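Local structure of branched-chain phosphotransacylase (Enterococcus faecalis, 1YCO) at residues 2-7 / 70-75; 60-65 / 90-95. The protein probably acts as an acyltransferase that exchanges branched-chain acyl groups between coenzyme A and phosphate. All blocks are in the same frame, centred on the assembly; numbering follows the deposited sequence.

How the contacts relate
Contact 1 pairs two neighbouring strands, 2-7 and 72-75, inside the five-stranded parallel sheet. Contact 2 lies on one side of that sheet, where helix 54-66 meets the loop that follows helix 80-87; the two centres are about 11 Å apart. Along the chain the segments alternate: 2-7, then 60-65, 70-75 and 90-95, so that helix 54-66 leads directly into strand 72-75. The contacts touch each other: Ser5 OG lies 2.9 Å from Ala61 O, a probable hydrogen bond, and Ala70 CB packs 3.6 Å from Val65 CG2. Helix 54-66 thus meets the sheet through one side (Ala61, Leu64) and the loop at 90-95 through an adjoining one (Val62), with Val65 touching both.

Contact 1. Residues 2-7 / 70-75; sequences ITVSIA and AQILLK
Ile6 lays its CG2 methyl beside Leu74 CD2 at 3.7 Å, the two side chains running alongside each other in the same direction. They belong to a parallel beta pairing within an alpha/beta sheet whose strands lie in the order 47-50, 29-35, 2-7, 72-75, 250-252; the segment axes approach to 4.9 Å with 24° between their directions. Three backbone bonds give the evidence for parallel register: Ser5 N to Ile72 O, Leu74 N to Ser5 O and Ala7 N to Leu74 O, the last 3.0 Å long. Ser5 therefore bonds through both its N and its O, reaching Ile72 and Leu74, the residues flanking its partner Leu73. Leu74 O also receives a CA-H...O contact from Ile6 CA at 3.3 Å.

On the face carrying Ile6 and Leu74, Val4 CG1 rests against Leu74 CB at 4.2 Å, while Ile2 CG2 meets Ile72 CD1. Helix 259-274 covers this end through Ile72 and Ile2. Ser5, Ala7 and Leu73 occupy the other face, against helix 54-66; there Ser5 CB touches Ala70 CB at 4.0 Å and Ser5 OG bonds Ala61 O. Thr3 OG1 turns instead to Gln30.

At the Thr3 end the pairing passes to Gln71, which uses both its backbone and its side chain. Gln71 N donates to Thr3 O, and the glutamine, bent at chi2 (61°), brings its amide oxygen back to the same residue: Thr3 N donates to Gln71 OE1 at 2.8 Å, with 174° at the hydrogen.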
loop_
_atom_site.group_PDB
_atom_site.type_symbol
_atom_site.label_atom_id
_atom_site.label_comp_id
_atom_site.label_asym_id
_atom_site.label_seq_id
_atom_site.Cartn_x
_atom_site.Cartn_y
_atom_site.Cartn_z
ATOM N N ILE A 2 -17.996 -21.258 22.437
ATOM C CA ILE A 2 -17.889 -19.870 22.013
ATOM C C ILE A 2 -19.210 -19.299 21.524
ATOM O O ILE A 2 -19.790 -19.793 20.561
ATOM C CB ILE A 2 -16.828 -19.725 20.892
ATOM C CG1 ILE A 2 -15.440 -19.988 21.473
ATOM C CG2 ILE A 2 -16.927 -18.344 20.238
ATOM C CD1 ILE A 2 -14.316 -19.884 20.476
ATOM N N THR A 3 -19.674 -18.254 22.199
ATOM C CA THR A 3 -20.911 -17.590 21.823
ATOM C C THR A 3 -20.545 -16.285 21.108
ATOM O O THR A 3 -19.641 -15.570 21.539
ATOM C CB THR A 3 -21.779 -17.263 23.077
ATOM O OG1 THR A 3 -22.124 -18.477 23.749
ATOM C CG2 THR A 3 -23.055 -16.532 22.684
ATOM N N VAL A 4 -21.236 -15.988 20.011
ATOM C CA VAL A 4 -20.982 -14.765 19.260
ATOM C C VAL A 4 -22.209 -13.839 19.254
ATOM O O VAL A 4 -23.342 -14.253 18.963
ATOM C CB VAL A 4 -20.583 -15.065 17.783
ATOM C CG1 VAL A 4 -20.212 -13.772 17.077
ATOM C CG2 VAL A 4 -19.411 -16.037 17.727
ATOM N N SER A 5 -21.969 -12.574 19.575
ATOM C CA SER A 5 -23.015 -11.565 19.613
ATOM C C SER A 5 -22.966 -10.747 18.317
ATOM O O SER A 5 -21.924 -10.214 17.951
ATOM C CB SER A 5 -22.791 -10.674 20.840
ATOM O OG SER A 5 -23.687 -9.585 20.898
ATOM N N ILE A 6 -24.094 -10.640 17.625
ATOM C CA ILE A 6 -24.123 -9.903 16.365
ATOM C C ILE A 6 -25.066 -8.707 16.383
ATOM O O ILE A 6 -26.277 -8.854 16.576
ATOM C CB ILE A 6 -24.532 -10.827 15.203
ATOM C CG1 ILE A 6 -23.649 -12.084 15.221
ATOM C CG2 ILE A 6 -24.424 -10.078 13.870
ATOM C CD1 ILE A 6 -23.841 -13.008 14.055
ATOM N N ALA A 7 -24.505 -7.521 16.161
ATOM C CA ALA A 7 -25.287 -6.291 16.141
ATOM C C ALA A 7 -25.840 -6.048 14.738
ATOM O O ALA A 7 -25.107 -5.656 13.826
ATOM C CB ALA A 7 -24.423 -5.110 16.586
ATOM N N ALA A 70 -20.615 -13.415 26.089
ATOM C CA ALA A 70 -20.203 -13.601 24.702
ATOM C C ALA A 70 -18.694 -13.399 24.674
ATOM O O ALA A 70 -18.159 -12.614 25.459
ATOM C CB ALA A 70 -20.908 -12.593 23.793
ATOM N N GLN A 71 -18.020 -14.121 23.781
ATOM C CA GLN A 71 -16.562 -14.071 23.647
ATOM C C GLN A 71 -16.103 -13.304 22.409
ATOM O O GLN A 71 -14.918 -13.004 22.257
ATOM C CB GLN A 71 -15.984 -15.491 23.573
ATOM C CG GLN A 71 -16.150 -16.321 24.825
ATOM C CD GLN A 71 -17.608 -16.557 25.203
ATOM O OE1 GLN A 71 -18.376 -17.182 24.459
ATOM N NE2 GLN A 71 -17.998 -16.040 26.362
ATOM N N ILE A 72 -17.033 -13.017 21.509
ATOM C CA ILE A 72 -16.698 -12.281 20.301
ATOM C C ILE A 72 -17.848 -11.369 19.894
ATOM O O ILE A 72 -19.014 -11.760 19.950
ATOM C CB ILE A 72 -16.394 -13.228 19.117
ATOM C CG1 ILE A 72 -15.170 -14.094 19.433
ATOM C CG2 ILE A 72 -16.139 -12.417 17.856
ATOM C CD1 ILE A 72 -14.963 -15.235 18.442
ATOM N N LEU A 73 -17.515 -10.151 19.499
ATOM C CA LEU A 73 -18.511 -9.197 19.058
ATOM C C LEU A 73 -18.368 -9.056 17.543
ATOM O O LEU A 73 -17.252 -8.972 17.026
ATOM C CB LEU A 73 -18.280 -7.845 19.734
ATOM C CG LEU A 73 -19.301 -6.756 19.402
ATOM C CD1 LEU A 73 -20.682 -7.199 19.880
ATOM C CD2 LEU A 73 -18.900 -5.460 20.066
ATOM N N LEU A 74 -19.496 -9.038 16.840
ATOM C CA LEU A 74 -19.483 -8.923 15.392
ATOM C C LEU A 74 -20.513 -7.911 14.896
ATOM O O LEU A 74 -21.698 -8.000 15.219
ATOM C CB LEU A 74 -19.740 -10.297 14.766
ATOM C CG LEU A 74 -19.621 -10.455 13.249
ATOM C CD1 LEU A 74 -19.230 -11.892 12.917
ATOM C CD2 LEU A 74 -20.947 -10.088 12.577
ATOM N N LYS A 75 -20.046 -6.951 14.107
ATOM C CA LYS A 75 -20.903 -5.905 13.573
ATOM C C LYS A 75 -21.614 -6.288 12.280
ATOM O O LYS A 75 -20.998 -6.323 11.209
ATOM C CB LYS A 75 -20.089 -4.634 13.326
ATOM C CG LYS A 75 -20.931 -3.455 12.867
ATOM C CD LYS A 75 -20.074 -2.284 12.446
ATOM C CE LYS A 75 -19.768 -2.327 10.965
ATOM N NZ LYS A 75 -20.998 -2.140 10.141
#

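Contact 2. Residues 60-65 / 90-95; sequences EAVSLV and SEHQLK
The backbones of helical segment 60-65 and loop 90-95 stay well separated: the nearest CA atoms, those of Ser63 and His92, are 6.8 Å apart, and no hydrogen bond joins the two segments, so the contact is made largely by side chains. Val62 carries most of it from the helix. Its CG1, set anti to the backbone nitrogen (chi1 178°), lies over one face of the His92 imidazole in a CH-pi contact, 3.9 Å from the ring centroid and 19° off the normal. The methyl is displaced toward the rim, which brings it to 3.7 Å from His92 CD2. Glu91 CG covers the opposite face, above the ring centre, so the imidazole is sandwiched between aliphatic groups. Elsewhere on the ring, His92 CE1 comes within 4.0 Å of Ser63 CA. His92 NE2 and Glu86 OE2, on helix 80-87, form a weak hydrogen bond.

In the alpha/beta layering of this domain, helix 54-66 packs on the parallel sheet through Ala61 and Leu64, which touch strands 2-7 and 29-35, while Val62 reaches the loop at 90-95 and also Leu83 and Met87 of helix 80-87, the latter touching Leu94 as well.

Leu94 spans the two valines with its pair of methyls. CD1 meets Val62 CG1 at 3.6 Å in an oblique crossing and also comes near Val65 CG1, at 3.9 Å. CD2 approaches Val65 CG1 more closely, at 3.5 Å, those side chains meeting at about a right angle. The same Val62 methyl thus touches both the histidine ring and the leucine. Leu94 also has a backbone hydrogen bond with Lys247.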
loop_
_atom_site.group_PDB
_atom_site.type_symbol
_atom_site.label_atom_id
_atom_site.label_comp_id
_atom_site.label_asym_id
_atom_site.label_seq_id
_atom_site.Cartn_x
_atom_site.Cartn_y
_atom_site.Cartn_z
ATOM N N GLU A 60 -27.549 -3.686 23.302
ATOM C CA GLU A 60 -27.814 -5.055 23.705
ATOM C C GLU A 60 -26.738 -6.049 23.249
ATOM O O GLU A 60 -26.442 -7.021 23.955
ATOM C CB GLU A 60 -29.198 -5.463 23.213
ATOM C CG GLU A 60 -30.298 -4.697 23.933
ATOM C CD GLU A 60 -31.673 -5.301 23.737
ATOM O OE1 GLU A 60 -32.233 -5.159 22.630
ATOM O OE2 GLU A 60 -32.187 -5.928 24.694
ATOM N N ALA A 61 -26.149 -5.793 22.083
ATOM C CA ALA A 61 -25.082 -6.639 21.544
ATOM C C ALA A 61 -23.823 -6.505 22.400
ATOM O O ALA A 61 -23.209 -7.501 22.799
ATOM C CB ALA A 61 -24.769 -6.234 20.105
ATOM N N VAL A 62 -23.454 -5.255 22.675
ATOM C CA VAL A 62 -22.273 -4.926 23.469
ATOM C C VAL A 62 -22.439 -5.385 24.911
ATOM O O VAL A 62 -21.463 -5.721 25.579
ATOM C CB VAL A 62 -22.010 -3.400 23.472
ATOM C CG1 VAL A 62 -20.807 -3.073 24.345
ATOM C CG2 VAL A 62 -21.791 -2.906 22.057
ATOM N N SER A 63 -23.677 -5.391 25.392
ATOM C CA SER A 63 -23.956 -5.809 26.761
ATOM C C SER A 63 -23.612 -7.278 26.968
ATOM O O SER A 63 -22.986 -7.654 27.963
ATOM C CB SER A 63 -25.432 -5.591 27.086
ATOM O OG SER A 63 -25.966 -6.734 27.746
ATOM N N LEU A 64 -24.047 -8.105 26.022
ATOM C CA LEU A 64 -23.809 -9.544 26.064
ATOM C C LEU A 64 -22.308 -9.869 26.126
ATOM O O LEU A 64 -21.910 -10.917 26.638
ATOM C CB LEU A 64 -24.433 -10.200 24.834
ATOM C CG LEU A 64 -24.760 -11.691 24.945
ATOM C CD1 LEU A 64 -25.869 -11.867 25.976
ATOM C CD2 LEU A 64 -25.219 -12.211 23.582
ATOM N N VAL A 65 -21.488 -8.961 25.600
ATOM C CA VAL A 65 -20.038 -9.125 25.602
ATOM C C VAL A 65 -19.440 -8.539 26.880
ATOM O O VAL A 65 -18.429 -9.042 27.382
ATOM C CB VAL A 65 -19.378 -8.438 24.356
ATOM C CG1 VAL A 65 -17.892 -8.235 24.586
ATOM C CG2 VAL A 65 -19.585 -9.301 23.105
ATOM N N SER A 90 -18.309 3.688 29.646
ATOM C CA SER A 90 -17.822 3.235 30.950
ATOM C C SER A 90 -18.667 2.134 31.602
ATOM O O SER A 90 -18.129 1.262 32.283
ATOM C CB SER A 90 -17.728 4.423 31.915
ATOM O OG SER A 90 -16.897 5.447 31.394
ATOM N N GLU A 91 -19.983 2.183 31.398
ATOM C CA GLU A 91 -20.894 1.195 31.981
ATOM C C GLU A 91 -20.511 -0.241 31.618
ATOM O O GLU A 91 -20.721 -1.163 32.403
ATOM C CB GLU A 91 -22.350 1.474 31.538
ATOM C CG GLU A 91 -22.619 1.266 30.036
ATOM C CD GLU A 91 -24.066 1.565 29.602
ATOM O OE1 GLU A 91 -24.452 2.757 29.535
ATOM O OE2 GLU A 91 -24.818 0.603 29.319
ATOM N N HIS A 92 -19.929 -0.419 30.435
ATOM C CA HIS A 92 -19.542 -1.744 29.949
ATOM C C HIS A 92 -18.142 -2.194 30.348
ATOM O O HIS A 92 -17.920 -3.374 30.605
ATOM C CB HIS A 92 -19.669 -1.790 28.431
ATOM C CG HIS A 92 -21.064 -1.574 27.938
ATOM N ND1 HIS A 92 -22.129 -2.340 28.363
ATOM C CD2 HIS A 92 -21.564 -0.701 27.032
ATOM C CE1 HIS A 92 -23.225 -1.950 27.736
ATOM N NE2 HIS A 92 -22.910 -0.958 26.922
ATOM N N GLN A 93 -17.198 -1.258 30.381
ATOM C CA GLN A 93 -15.817 -1.559 30.759
ATOM C C GLN A 93 -15.126 -2.613 29.880
ATOM O O GLN A 93 -14.322 -3.400 30.377
ATOM C CB GLN A 93 -15.778 -2.020 32.212
ATOM C CG GLN A 93 -16.680 -1.235 33.140
ATOM C CD GLN A 93 -16.520 -1.633 34.591
ATOM O OE1 GLN A 93 -15.620 -1.154 35.282
ATOM N NE2 GLN A 93 -17.382 -2.530 35.056
ATOM N N LEU A 94 -15.422 -2.622 28.581
ATOM C CA LEU A 94 -14.813 -3.601 27.680
ATOM C C LEU A 94 -13.332 -3.366 27.403
ATOM O O LEU A 94 -12.513 -4.294 27.461
ATOM C CB LEU A 94 -15.567 -3.654 26.352
ATOM C CG LEU A 94 -16.890 -4.418 26.376
ATOM C CD1 LEU A 94 -17.484 -4.406 24.976
ATOM C CD2 LEU A 94 -16.660 -5.844 26.852
ATOM N N LYS A 95 -12.999 -2.122 27.082
ATOM C CA LYS A 95 -11.624 -1.736 26.794
ATOM C C LYS A 95 -10.759 -2.129 27.990
ATOM O O LYS A 95 -11.132 -1.884 29.137
ATOM C CB LYS A 95 -11.572 -0.226 26.543
ATOM C CG LYS A 95 -10.270 0.315 25.995
ATOM C CD LYS A 95 -10.463 1.779 25.560
ATOM C CE LYS A 95 -9.166 2.416 25.084
ATOM N NZ LYS A 95 -8.150 2.455 26.158
#